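Local coordinates for C. albicans actin interacting protein Aip5 (Candida albicans SC5314, PDB 6M4C), which interacts with actin and probably promotes its nucleation as part of the polarisome complex that enables filamentous growth, at residues D84-E88 against Y89-E93. Residues are numbered along the deposited sequence; the frame is centred on the assembly and turned at random.
Sequences DANEE and YRLRE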
loop_
_atom_site.group_PDB
_atom_site.type_symbol
_atom_site.label_atom_id
_atom_site.label_comp_id
_atom_site.label_asym_id
_atom_site.label_seq_id
_atom_site.Cartn_x
_atom_site.Cartn_y
_atom_site.Cartn_z
ATOM N N ASP A 84 8.038 -20.032 5.365
ATOM C CA ASP A 84 8.005 -21.303 6.086
ATOM C C ASP A 84 6.575 -21.855 6.070
ATOM O O ASP A 84 6.331 -22.869 5.423
ATOM C CB ASP A 84 8.745 -21.259 7.437
ATOM C CG ASP A 84 10.252 -20.990 7.340
ATOM O OD1 ASP A 84 10.793 -21.035 6.198
ATOM O OD2 ASP A 84 10.885 -20.722 8.407
ATOM N N ALA A 85 5.631 -21.151 6.713
ATOM C CA ALA A 85 4.233 -21.564 6.803
ATOM C C ALA A 85 3.711 -22.080 5.456
ATOM O O ALA A 85 2.993 -23.080 5.399
ATOM C CB ALA A 85 3.391 -20.418 7.322
ATOM N N ASN A 86 4.080 -21.398 4.362
ATOM C CA ASN A 86 3.546 -21.717 3.049
ATOM C C ASN A 86 4.040 -23.085 2.585
ATOM O O ASN A 86 3.259 -23.865 2.040
ATOM C CB ASN A 86 3.884 -20.638 2.023
ATOM C CG ASN A 86 3.251 -20.891 0.675
ATOM O OD1 ASN A 86 2.031 -20.997 0.566
ATOM N ND2 ASN A 86 4.080 -20.961 -0.352
ATOM N N GLU A 87 5.333 -23.365 2.807
ATOM C CA GLU A 87 5.939 -24.608 2.356
ATOM C C GLU A 87 5.384 -25.768 3.178
ATOM O O GLU A 87 5.084 -26.829 2.632
ATOM C CB GLU A 87 7.463 -24.523 2.369
ATOM C CG GLU A 87 8.069 -24.136 1.024
ATOM C CD GLU A 87 8.228 -22.644 0.783
ATOM O OE1 GLU A 87 9.330 -22.104 1.039
ATOM O OE2 GLU A 87 7.253 -22.021 0.340
ATOM N N GLU A 88 5.182 -25.534 4.480
ATOM C CA GLU A 88 4.588 -26.522 5.374
ATOM C C GLU A 88 3.052 -26.544 5.262
ATOM O O GLU A 88 2.381 -27.169 6.086
ATOM C CB GLU A 88 5.147 -26.356 6.798
ATOM C CG GLU A 88 4.642 -25.125 7.532
ATOM C CD GLU A 88 5.197 -24.919 8.931
ATOM O OE1 GLU A 88 6.113 -25.686 9.314
ATOM O OE2 GLU A 88 4.711 -23.992 9.640
ATOM N N TYR A 89 2.498 -25.878 4.231
ATOM C CA TYR A 89 1.066 -25.869 3.965
ATOM C C TYR A 89 0.288 -25.498 5.224
ATOM O O TYR A 89 -0.672 -26.179 5.582
ATOM C CB TYR A 89 0.572 -27.213 3.410
ATOM C CG TYR A 89 1.121 -27.581 2.052
ATOM C CD1 TYR A 89 0.912 -26.778 0.940
ATOM C CD2 TYR A 89 1.806 -28.769 1.851
ATOM C CE1 TYR A 89 1.359 -27.140 -0.326
ATOM C CE2 TYR A 89 2.281 -29.140 0.598
ATOM C CZ TYR A 89 2.067 -28.319 -0.497
ATOM O OH TYR A 89 2.561 -28.684 -1.721
ATOM N N ARG A 90 0.681 -24.394 5.868
ATOM C CA ARG A 90 0.063 -24.006 7.128
ATOM C C ARG A 90 -0.329 -22.524 7.125
ATOM O O ARG A 90 -0.610 -21.965 8.186
ATOM C CB ARG A 90 1.017 -24.328 8.287
ATOM C CG ARG A 90 0.386 -25.170 9.387
ATOM C CD ARG A 90 0.676 -26.622 9.069
ATOM N NE ARG A 90 -0.161 -27.672 9.623
ATOM C CZ ARG A 90 -0.232 -28.896 9.104
ATOM N NH1 ARG A 90 0.449 -29.200 8.010
ATOM N NH2 ARG A 90 -0.992 -29.811 9.676
ATOM N N LEU A 91 -0.382 -21.905 5.932
ATOM C CA LEU A 91 -0.428 -20.455 5.811
ATOM C C LEU A 91 -1.737 -19.900 6.358
ATOM O O LEU A 91 -1.722 -18.897 7.069
ATOM C CB LEU A 91 -0.190 -20.025 4.365
ATOM C CG LEU A 91 -0.355 -18.534 4.085
ATOM C CD1 LEU A 91 0.548 -17.692 4.989
ATOM C CD2 LEU A 91 -0.037 -18.248 2.629
ATOM N N ARG A 92 -2.847 -20.573 6.058
ATOM C CA ARG A 92 -4.156 -20.030 6.379
ATOM C C ARG A 92 -4.414 -20.190 7.873
ATOM O O ARG A 92 -5.182 -19.425 8.464
ATOM C CB ARG A 92 -5.231 -20.603 5.448
ATOM C CG ARG A 92 -5.227 -19.972 4.061
ATOM C CD ARG A 92 -6.304 -20.452 3.109
ATOM N NE ARG A 92 -7.472 -19.587 3.103
ATOM C CZ ARG A 92 -7.813 -18.776 2.100
ATOM N NH1 ARG A 92 -7.062 -18.711 1.007
ATOM N NH2 ARG A 92 -8.911 -18.038 2.201
ATOM N N GLU A 93 -3.717 -21.173 8.460
ATOM C CA GLU A 93 -3.706 -21.417 9.892
ATOM C C GLU A 93 -2.964 -20.293 10.620
ATOM O O GLU A 93 -3.611 -19.645 11.455
ATOM C CB GLU A 93 -3.159 -22.812 10.184
ATOM C CG GLU A 93 -3.301 -23.215 11.637
ATOM C CD GLU A 93 -2.823 -24.616 11.953
ATOM O OE1 GLU A 93 -1.638 -24.913 11.664
ATOM O OE2 GLU A 93 -3.646 -25.416 12.468
#
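The R90 side chain bends at chi2 (93°) and folds back toward E88 at the C-terminal end of helix 79-87. Its NH1 makes a weak bond to E88 O at 3.4 Å, nearly straight and in the guanidinium plane. R90 NE and E93 OE1 form a long salt bridge of 3.7 Å. The E88 and R90 side chains cross at about a right angle. They meet through carbon, E88 CG to R90 CB at 3.8 Å, and their charged ends do not touch.

A85 and R90 are joined by a backbone hydrogen bond, R90 N to A85 O, at 2.7 Å. A second backbone bond, Y89 N to N86 O at 3.1 Å, is weak. Together the two bonds form a Schellman motif that ends helix 79-87. Y89 is its C-prime residue and has positive phi (51°). The chain then turns at once into helix 91-96, with R90 at the N-cap position. This links the last two helices of a thioredoxin-clan domain.

The remaining contacts between the two segments are van der Waals. E87 O sits over one face of the Y89 ring, offset toward its rim. A85 CB lies 4.1 Å from L91 CA. With CG anti to the backbone N (chi1 174°), L91 carries its CD2 to 4.0 Å from N86 OD1. Both N86 and L91 touch I34 of helix 22-36, and N86 OD1 accepts a weak hydrogen bond from N38 ND2.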